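ATP-dependent DNA helicase uvsW (PDB 2OCA) couples ATP hydrolysis to 3'-5' unwinding of duplex DNA, driving Holliday junction branch migration in phage T4 recombination and repair. Local coordinates at residues 456-461 and 473-478; 298-303 and 496-501; 234-239 and 264-269. The protein carries 1 engineered substitution. One frame throughout, in Å; residues are numbered along the deposited sequence.

Contact 1 (456-461 and 473-478). Unlike the reference sequence in segment 456-461: Asp-457 (reference Ser).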
loop_
_atom_site.group_PDB
_atom_site.type_symbol
_atom_site.label_atom_id
_atom_site.label_comp_id
_atom_site.label_asym_id
_atom_site.label_seq_id
_atom_site.Cartn_x
_atom_site.Cartn_y
_atom_site.Cartn_z
ATOM N N ASP A 456 13.126 -17.351 -13.462
ATOM C CA ASP A 456 14.464 -17.217 -14.016
ATOM C C ASP A 456 14.349 -16.599 -15.395
ATOM O O ASP A 456 13.970 -17.269 -16.353
ATOM C CB ASP A 456 15.136 -18.590 -14.076
ATOM C CG ASP A 456 15.403 -19.157 -12.687
ATOM O OD1 ASP A 456 16.313 -18.649 -12.002
ATOM O OD2 ASP A 456 14.695 -20.096 -12.267
ATOM N N ASP A 457 14.666 -15.307 -15.476
ATOM C CA ASP A 457 14.586 -14.557 -16.727
ATOM C C ASP A 457 15.877 -14.610 -17.521
ATOM O O ASP A 457 16.802 -13.839 -17.266
ATOM C CB ASP A 457 14.243 -13.091 -16.445
ATOM C CG ASP A 457 14.107 -12.265 -17.714
ATOM O OD1 ASP A 457 14.502 -12.756 -18.798
ATOM O OD2 ASP A 457 13.613 -11.116 -17.626
ATOM N N ALA A 458 15.932 -15.522 -18.483
ATOM C CA ALA A 458 17.096 -15.668 -19.336
ATOM C C ALA A 458 16.636 -15.437 -20.772
ATOM O O ALA A 458 17.106 -16.093 -21.705
ATOM C CB ALA A 458 17.693 -17.060 -19.182
ATOM N N GLY A 459 15.707 -14.498 -20.938
ATOM C CA GLY A 459 15.187 -14.194 -22.259
ATOM C C GLY A 459 16.218 -13.483 -23.112
ATOM O O GLY A 459 17.075 -12.788 -22.580
ATOM N N VAL A 460 16.139 -13.645 -24.428
ATOM C CA VAL A 460 17.095 -13.017 -25.334
ATOM C C VAL A 460 16.610 -11.680 -25.878
ATOM O O VAL A 460 15.556 -11.602 -26.517
ATOM C CB VAL A 460 17.414 -13.940 -26.537
ATOM C CG1 VAL A 460 18.469 -13.295 -27.422
ATOM C CG2 VAL A 460 17.897 -15.296 -26.049
ATOM N N LYS A 461 17.389 -10.629 -25.629
ATOM C CA LYS A 461 17.046 -9.291 -26.109
ATOM C C LYS A 461 17.160 -9.252 -27.619
ATOM O O LYS A 461 17.947 -9.977 -28.217
ATOM C CB LYS A 461 17.983 -8.239 -25.522
ATOM C CG LYS A 461 17.810 -7.982 -24.036
ATOM C CD LYS A 461 18.885 -7.042 -23.529
ATOM C CE LYS A 461 18.859 -6.933 -22.015
ATOM N NZ LYS A 461 20.097 -6.307 -21.459
ATOM N N HIS A 473 13.261 -14.097 -27.694
ATOM C CA HIS A 473 13.193 -15.506 -27.360
ATOM C C HIS A 473 13.033 -15.649 -25.858
ATOM O O HIS A 473 13.627 -14.888 -25.087
ATOM C CB HIS A 473 14.483 -16.200 -27.793
ATOM C CG HIS A 473 14.615 -17.608 -27.295
ATOM N ND1 HIS A 473 13.974 -18.675 -27.884
ATOM C CD2 HIS A 473 15.325 -18.123 -26.261
ATOM C CE1 HIS A 473 14.286 -19.786 -27.239
ATOM N NE2 HIS A 473 15.104 -19.478 -26.250
ATOM N N LEU A 474 12.235 -16.630 -25.443
ATOM C CA LEU A 474 12.009 -16.881 -24.026
ATOM C C LEU A 474 12.531 -18.250 -23.637
ATOM O O LEU A 474 12.354 -19.227 -24.379
ATOM C CB LEU A 474 10.514 -16.829 -23.716
ATOM C CG LEU A 474 9.817 -15.502 -23.416
ATOM C CD1 LEU A 474 10.370 -14.392 -24.293
ATOM C CD2 LEU A 474 8.315 -15.674 -23.612
ATOM N N ASN A 475 13.205 -18.324 -22.495
ATOM C CA ASN A 475 13.669 -19.616 -22.019
ATOM C C ASN A 475 12.395 -20.164 -21.379
ATOM O O ASN A 475 11.449 -19.406 -21.160
ATOM C CB ASN A 475 14.804 -19.460 -20.993
ATOM C CG ASN A 475 14.481 -18.464 -19.890
ATOM O OD1 ASN A 475 14.260 -17.286 -20.151
ATOM N ND2 ASN A 475 14.460 -18.936 -18.655
ATOM N N TYR A 476 12.344 -21.454 -21.087
ATOM C CA TYR A 476 11.126 -22.030 -20.520
ATOM C C TYR A 476 10.678 -21.498 -19.163
ATOM O O TYR A 476 9.490 -21.225 -18.961
ATOM C CB TYR A 476 11.252 -23.551 -20.460
ATOM C CG TYR A 476 11.181 -24.185 -21.817
ATOM C CD1 TYR A 476 9.960 -24.369 -22.450
ATOM C CD2 TYR A 476 12.339 -24.550 -22.499
ATOM C CE1 TYR A 476 9.884 -24.895 -23.727
ATOM C CE2 TYR A 476 12.274 -25.080 -23.778
ATOM C CZ TYR A 476 11.038 -25.250 -24.385
ATOM O OH TYR A 476 10.954 -25.791 -25.647
ATOM N N LEU A 477 11.619 -21.344 -18.239
ATOM C CA LEU A 477 11.269 -20.866 -16.916
ATOM C C LEU A 477 10.654 -19.477 -16.945
ATOM O O LEU A 477 9.907 -19.111 -16.034
ATOM C CB LEU A 477 12.494 -20.903 -15.997
ATOM C CG LEU A 477 13.095 -22.311 -15.834
ATOM C CD1 LEU A 477 14.165 -22.314 -14.768
ATOM C CD2 LEU A 477 11.999 -23.279 -15.472
ATOM N N LEU A 478 10.948 -18.705 -17.989
ATOM C CA LEU A 478 10.377 -17.372 -18.090
ATOM C C LEU A 478 8.939 -17.476 -18.592
ATOM O O LEU A 478 8.046 -16.811 -18.053
ATOM C CB LEU A 478 11.217 -16.488 -19.019
ATOM C CG LEU A 478 10.797 -15.019 -19.213
ATOM C CD1 LEU A 478 10.802 -14.252 -17.898
ATOM C CD2 LEU A 478 11.751 -14.376 -20.198
#

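Contact 2 (298-303 and 496-501)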
loop_
_atom_site.group_PDB
_atom_site.type_symbol
_atom_site.label_atom_id
_atom_site.label_comp_id
_atom_site.label_asym_id
_atom_site.label_seq_id
_atom_site.Cartn_x
_atom_site.Cartn_y
_atom_site.Cartn_z
ATOM N N LYS A 298 0.478 -13.837 0.289
ATOM C CA LYS A 298 1.040 -12.656 -0.349
ATOM C C LYS A 298 2.063 -13.242 -1.313
ATOM O O LYS A 298 2.960 -13.964 -0.888
ATOM C CB LYS A 298 1.738 -11.777 0.689
ATOM C CG LYS A 298 2.081 -10.367 0.221
ATOM C CD LYS A 298 3.013 -10.352 -0.989
ATOM C CE LYS A 298 3.336 -8.918 -1.452
ATOM N NZ LYS A 298 4.337 -8.211 -0.584
ATOM N N ILE A 299 1.927 -12.953 -2.604
ATOM C CA ILE A 299 2.859 -13.488 -3.597
ATOM C C ILE A 299 3.850 -12.455 -4.125
ATOM O O ILE A 299 3.466 -11.362 -4.520
ATOM C CB ILE A 299 2.106 -14.073 -4.806
ATOM C CG1 ILE A 299 1.123 -15.149 -4.342
ATOM C CG2 ILE A 299 3.094 -14.663 -5.798
ATOM C CD1 ILE A 299 0.176 -15.601 -5.425
ATOM N N ASN A 300 5.125 -12.820 -4.143
ATOM C CA ASN A 300 6.184 -11.946 -4.635
ATOM C C ASN A 300 6.874 -12.568 -5.841
ATOM O O ASN A 300 7.723 -13.451 -5.690
ATOM C CB ASN A 300 7.228 -11.716 -3.545
ATOM C CG ASN A 300 6.911 -10.529 -2.678
ATOM O OD1 ASN A 300 5.753 -10.279 -2.353
ATOM N ND2 ASN A 300 7.942 -9.791 -2.282
ATOM N N SER A 301 6.512 -12.121 -7.039
ATOM C CA SER A 301 7.143 -12.648 -8.244
ATOM C C SER A 301 8.474 -11.948 -8.474
ATOM O O SER A 301 8.516 -10.759 -8.784
ATOM C CB SER A 301 6.242 -12.449 -9.459
ATOM O OG SER A 301 5.199 -13.404 -9.461
ATOM N N ILE A 302 9.565 -12.681 -8.311
ATOM C CA ILE A 302 10.876 -12.096 -8.512
ATOM C C ILE A 302 11.483 -12.506 -9.846
ATOM O O ILE A 302 11.720 -13.683 -10.109
ATOM C CB ILE A 302 11.843 -12.500 -7.392
ATOM C CG1 ILE A 302 11.216 -12.193 -6.033
ATOM C CG2 ILE A 302 13.167 -11.750 -7.555
ATOM C CD1 ILE A 302 10.753 -10.765 -5.880
ATOM N N PHE A 303 11.721 -11.518 -10.692
ATOM C CA PHE A 303 12.325 -11.756 -11.989
ATOM C C PHE A 303 13.835 -11.689 -11.830
ATOM O O PHE A 303 14.411 -10.613 -11.675
ATOM C CB PHE A 303 11.861 -10.703 -12.986
ATOM C CG PHE A 303 10.570 -11.033 -13.655
ATOM C CD1 PHE A 303 10.546 -11.840 -14.784
ATOM C CD2 PHE A 303 9.375 -10.517 -13.179
ATOM C CE1 PHE A 303 9.352 -12.121 -15.437
ATOM C CE2 PHE A 303 8.168 -10.797 -13.830
ATOM C CZ PHE A 303 8.166 -11.602 -14.962
ATOM N N VAL A 496 2.805 -9.166 -6.348
ATOM C CA VAL A 496 3.682 -8.058 -6.683
ATOM C C VAL A 496 4.839 -8.579 -7.536
ATOM O O VAL A 496 5.197 -9.754 -7.454
ATOM C CB VAL A 496 4.258 -7.453 -5.397
ATOM C CG1 VAL A 496 5.177 -6.312 -5.726
ATOM C CG2 VAL A 496 3.126 -7.002 -4.491
ATOM N N MET A 497 5.436 -7.715 -8.346
ATOM C CA MET A 497 6.545 -8.149 -9.181
ATOM C C MET A 497 7.788 -7.332 -8.923
ATOM O O MET A 497 7.713 -6.129 -8.723
ATOM C CB MET A 497 6.158 -8.055 -10.647
ATOM C CG MET A 497 4.935 -8.880 -10.958
ATOM S SD MET A 497 4.320 -8.634 -12.611
ATOM C CE MET A 497 2.933 -7.483 -12.322
ATOM N N LYS A 498 8.936 -8.000 -8.909
ATOM C CA LYS A 498 10.207 -7.329 -8.674
ATOM C C LYS A 498 11.239 -7.904 -9.621
ATOM O O LYS A 498 11.188 -9.084 -9.957
ATOM C CB LYS A 498 10.681 -7.550 -7.234
ATOM C CG LYS A 498 9.683 -7.154 -6.151
ATOM C CD LYS A 498 10.267 -7.400 -4.761
ATOM C CE LYS A 498 9.337 -6.911 -3.658
ATOM N NZ LYS A 498 9.944 -7.080 -2.305
ATOM N N THR A 499 12.170 -7.065 -10.051
ATOM C CA THR A 499 13.233 -7.495 -10.942
ATOM C C THR A 499 14.548 -7.342 -10.210
ATOM O O THR A 499 14.754 -6.376 -9.478
ATOM C CB THR A 499 13.292 -6.652 -12.192
ATOM O OG1 THR A 499 12.033 -6.730 -12.864
ATOM C CG2 THR A 499 14.384 -7.160 -13.110
ATOM N N VAL A 500 15.439 -8.299 -10.416
ATOM C CA VAL A 500 16.732 -8.299 -9.761
ATOM C C VAL A 500 17.732 -8.999 -10.656
ATOM O O VAL A 500 17.452 -10.081 -11.165
ATOM C CB VAL A 500 16.660 -9.074 -8.434
ATOM C CG1 VAL A 500 18.052 -9.255 -7.860
ATOM C CG2 VAL A 500 15.764 -8.347 -7.455
ATOM N N ASN A 501 18.894 -8.391 -10.858
ATOM C CA ASN A 501 19.918 -9.021 -11.676
ATOM C C ASN A 501 20.574 -10.074 -10.803
ATOM O O ASN A 501 20.816 -9.838 -9.624
ATOM C CB ASN A 501 20.968 -8.004 -12.120
ATOM C CG ASN A 501 20.395 -6.929 -13.016
ATOM O OD1 ASN A 501 19.910 -7.207 -14.117
ATOM N ND2 ASN A 501 20.443 -5.688 -12.548
#

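Contact 3 (234-239 and 264-269)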
loop_
_atom_site.group_PDB
_atom_site.type_symbol
_atom_site.label_atom_id
_atom_site.label_comp_id
_atom_site.label_asym_id
_atom_site.label_seq_id
_atom_site.Cartn_x
_atom_site.Cartn_y
_atom_site.Cartn_z
ATOM N N CYS A 234 -1.509 10.983 8.572
ATOM C CA CYS A 234 -2.523 11.868 9.141
ATOM C C CYS A 234 -2.953 11.529 10.568
ATOM O O CYS A 234 -3.633 12.322 11.213
ATOM C CB CYS A 234 -3.755 11.904 8.244
ATOM S SG CYS A 234 -4.643 10.338 8.176
ATOM N N HIS A 235 -2.573 10.360 11.066
ATOM C CA HIS A 235 -2.937 10.013 12.433
ATOM C C HIS A 235 -2.135 10.887 13.409
ATOM O O HIS A 235 -2.383 10.879 14.616
ATOM C CB HIS A 235 -2.666 8.532 12.719
ATOM C CG HIS A 235 -1.230 8.144 12.564
ATOM N ND1 HIS A 235 -0.650 7.902 11.335
ATOM C CD2 HIS A 235 -0.241 8.011 13.479
ATOM C CE1 HIS A 235 0.633 7.641 11.503
ATOM N NE2 HIS A 235 0.908 7.701 12.795
ATOM N N LEU A 236 -1.168 11.635 12.894
ATOM C CA LEU A 236 -0.380 12.500 13.756
ATOM C C LEU A 236 -1.014 13.877 13.778
ATOM O O LEU A 236 -0.558 14.770 14.491
ATOM C CB LEU A 236 1.059 12.608 13.253
ATOM C CG LEU A 236 1.850 11.301 13.144
ATOM C CD1 LEU A 236 3.274 11.600 12.672
ATOM C CD2 LEU A 236 1.857 10.592 14.479
ATOM N N ALA A 237 -2.068 14.049 12.990
ATOM C CA ALA A 237 -2.758 15.327 12.931
ATOM C C ALA A 237 -3.722 15.463 14.115
ATOM O O ALA A 237 -4.471 14.535 14.448
ATOM C CB ALA A 237 -3.515 15.449 11.621
ATOM N N THR A 238 -3.700 16.630 14.744
ATOM C CA THR A 238 -4.550 16.893 15.888
ATOM C C THR A 238 -5.840 17.560 15.448
ATOM O O THR A 238 -5.871 18.256 14.431
ATOM C CB THR A 238 -3.853 17.823 16.888
ATOM O OG1 THR A 238 -3.780 19.146 16.343
ATOM C CG2 THR A 238 -2.450 17.322 17.187
ATOM N N GLY A 239 -6.904 17.348 16.218
ATOM C CA GLY A 239 -8.178 17.960 15.891
ATOM C C GLY A 239 -8.049 19.472 15.844
ATOM O O GLY A 239 -8.691 20.134 15.022
ATOM N N ASP A 264 -3.920 4.954 16.371
ATOM C CA ASP A 264 -3.022 5.757 17.217
ATOM C C ASP A 264 -3.166 7.247 16.892
ATOM O O ASP A 264 -2.218 8.015 17.069
ATOM C CB ASP A 264 -1.550 5.375 16.987
ATOM C CG ASP A 264 -1.272 3.890 17.198
ATOM O OD1 ASP A 264 -0.125 3.471 16.915
ATOM O OD2 ASP A 264 -2.184 3.152 17.643
ATOM N N GLY A 265 -4.339 7.652 16.416
ATOM C CA GLY A 265 -4.538 9.040 16.044
ATOM C C GLY A 265 -4.810 10.036 17.154
ATOM O O GLY A 265 -5.594 9.770 18.066
ATOM N N LYS A 266 -4.157 11.194 17.071
ATOM C CA LYS A 266 -4.333 12.253 18.052
ATOM C C LYS A 266 -5.794 12.689 18.107
ATOM O O LYS A 266 -6.347 12.936 19.175
ATOM C CB LYS A 266 -3.484 13.465 17.681
ATOM C CG LYS A 266 -2.094 13.507 18.260
ATOM C CD LYS A 266 -1.201 12.452 17.687
ATOM C CE LYS A 266 0.247 12.773 18.027
ATOM N NZ LYS A 266 0.684 14.086 17.444
ATOM N N ALA A 267 -6.413 12.792 16.943
ATOM C CA ALA A 267 -7.795 13.216 16.848
ATOM C C ALA A 267 -8.716 12.023 16.907
ATOM O O ALA A 267 -8.276 10.884 16.868
ATOM C CB ALA A 267 -8.017 13.971 15.539
ATOM N N ASN A 268 -10.008 12.299 16.995
ATOM C CA ASN A 268 -10.999 11.250 17.028
ATOM C C ASN A 268 -11.283 10.827 15.590
ATOM O O ASN A 268 -11.229 11.645 14.671
ATOM C CB ASN A 268 -12.273 11.766 17.692
ATOM C CG ASN A 268 -13.320 10.682 17.869
ATOM O OD1 ASN A 268 -14.060 10.349 16.942
ATOM N ND2 ASN A 268 -13.380 10.115 19.067
ATOM N N ILE A 269 -11.581 9.548 15.393
ATOM C CA ILE A 269 -11.883 9.026 14.063
ATOM C C ILE A 269 -12.953 9.893 13.357
ATOM O O ILE A 269 -12.883 10.137 12.141
ATOM C CB ILE A 269 -12.381 7.550 14.153
ATOM C CG1 ILE A 269 -12.556 6.966 12.752
ATOM C CG2 ILE A 269 -13.702 7.481 14.908
ATOM C CD1 ILE A 269 -11.256 6.842 11.987
#

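Contact 1 (456-461 and 473-478)
One backbone bond crosses between the two segments, Val-460 N giving its hydrogen to His-473 O at 2.9 Å, with Gly-459 CA beside the same carbonyl. Most of the remaining polar work falls to the side-chain amide of Asn-475, which reaches across the end of strand 450-457. Its ND2 donates to Asp-456 O over 2.9 Å in an almost straight bond (175°), with the acceptor lying in the amide plane. Its OD1 accepts from Ala-458 N at 2.9 Å, but this N-H comes from above the carbonyl plane and the bond is bent. With CG set between the backbone N and the carbonyl carbon (chi1 50°), the amide is turned to the strand and its two ends answer a C=O and an N-H two residues apart. Glu-322 takes a second hydrogen bond from ND2, so the amide is held by three partners, two of them on the strand end.

Asp-457 stands where the reference sequence has serine. In the deposited chain its OD1 accepts from Gly-459 N at 3.0 Å, forming an Asx turn, while OD2 bonds to Tyr-471. Leu-478 lies alongside this aspartate, with CD2 3.5 Å from Asp-457 OD1. Leu-477 runs beside Asp-456 in the same manner, its CD1 3.4 Å from Asp-456 OD2; the other carboxylate oxygen, OD1, is held by Tyr-306 and a salt bridge to Arg-332. Farther out, the CG2 methyl of Val-460 rests against CD2 of the His-473 ring.

Asn-475 occupies the N-cap position of helix 476-490, so the residue that caps the helix also ties it to the end of an inner strand of the sheet, at a strand-to-helix connection in the second RecA-like domain of this helicase.

Contact 2 (298-303 and 496-501)
Five backbone hydrogen bonds join strands 298-303 and 496-501 as parallel neighbours, pairing Asn-300 with Val-496, Ser-301 with Met-497, Ile-302 with Lys-498 and Phe-303 with Thr-499. As in any parallel ladder, alternate residues of each strand do the bonding: Val-496 N gives to Ile-299 O, Ser-301 N to Val-496 O, Lys-498 N to Ser-301 O at 2.8 Å, Phe-303 N to Lys-498 O in a nearly straight bond (176°), and Val-500 N to Phe-303 O. The CA hydrogens fill the gaps in the ladder, with Met-497 CA 3.3 Å from Ser-301 O and Ile-302 CA 3.4 Å from Lys-498 O. Three carbonyls, those of Ser-301, Lys-498 and Phe-303, therefore receive both an N-H and a CA-H from the opposite strand. The short segments are turned 27° against each other.

Apolar contacts gather on the face that carries Ile-302, Val-496 and Lys-498. Ile-302 lies alongside the extended Lys-498 chain, its CD1 3.5 Å from Lys-498 CB and almost as near to CD; with CG1 beside its own backbone N (chi1 -52°) and a further turn at chi2, that methyl is brought alongside the lysine methylenes. Its CG2 faces Val-500 CG2. At the start of the pair Lys-298, bent at chi2 and chi4, swings its CE against Val-496 CG2 at 3.6 Å, crossing it at a slant.

On the other face, Ser-301 CB sits 4.1 Å from Met-497 CG, and the Phe-303 ring presents its edge, in plane, to Lys-498 O.

Strand 495-501 is one edge strand of the parallel sheet, and 298-305 separates it from 450-457. Helix 476-490 covers the Ser-301 and Phe-303 face through Tyr-488, Leu-478 and Ile-485, whereas Trp-335 of helix 330-344 packs on Ile-302 and Val-500.

Contact 3 (234-239 and 264-269)
His-235 O is met twice by the 264-269 loop: by a hydrogen bond from Lys-266 N at 3.0 Å, with an angle of 158°, and by a weaker CA-H contact from Gly-265 CA at 3.2 Å. Gly-265 CA also lies 3.8 Å from His-235 CB.

Lys-266 supplies most of the remaining contact. Its chain, bent at chi2 (68°) and chi4 (-61°), folds back over the 235-238 backbone and sets NZ 3.3 Å from Leu-236 O in a long hydrogen bond tilted from the carbonyl plane. On the way its CB passes 3.5 Å from Ala-237 O, and its CG touches the CG2 methyl of Thr-238. Farther along, Ala-267 CB packs on Gly-239 N at 3.6 Å, where helix 239-245 begins. The imidazole itself turns elsewhere: ND1 bonds to Ser-259, and Leu-236 CG lies over one ring face, offset toward the rim.

Since the loop takes hold of His-235 and Leu-236 through their carbonyls, the end of the predicted DEAH box is fastened by its backbone, so that the histidine ring is probably positioned by Ser-259 of the adjoining strand 254-259 together with Leu-236.

From the N terminus, the first loop to close is that of contact 3, where the chain leaving strand 226-232 meets the one leaving strand 254-259 in the ATP-binding domain. Contact 2 opens later, at strand 298-305, and closes almost 200 residues on at the C-terminal strand, spanning nearly the whole second helicase domain. Contact 1 falls within that span, a short loop joining strand 450-457 to helix 476-490. Contacts 1 and 2 touch where Leu-478 meets Phe-303, and both reach the same parallel sheet, through neighbouring strands 450-457 and 298-305. Contact 3 lies in loops at the ends of neighbouring strands of the other parallel sheet, its centre about 35 Å from that of contact 2.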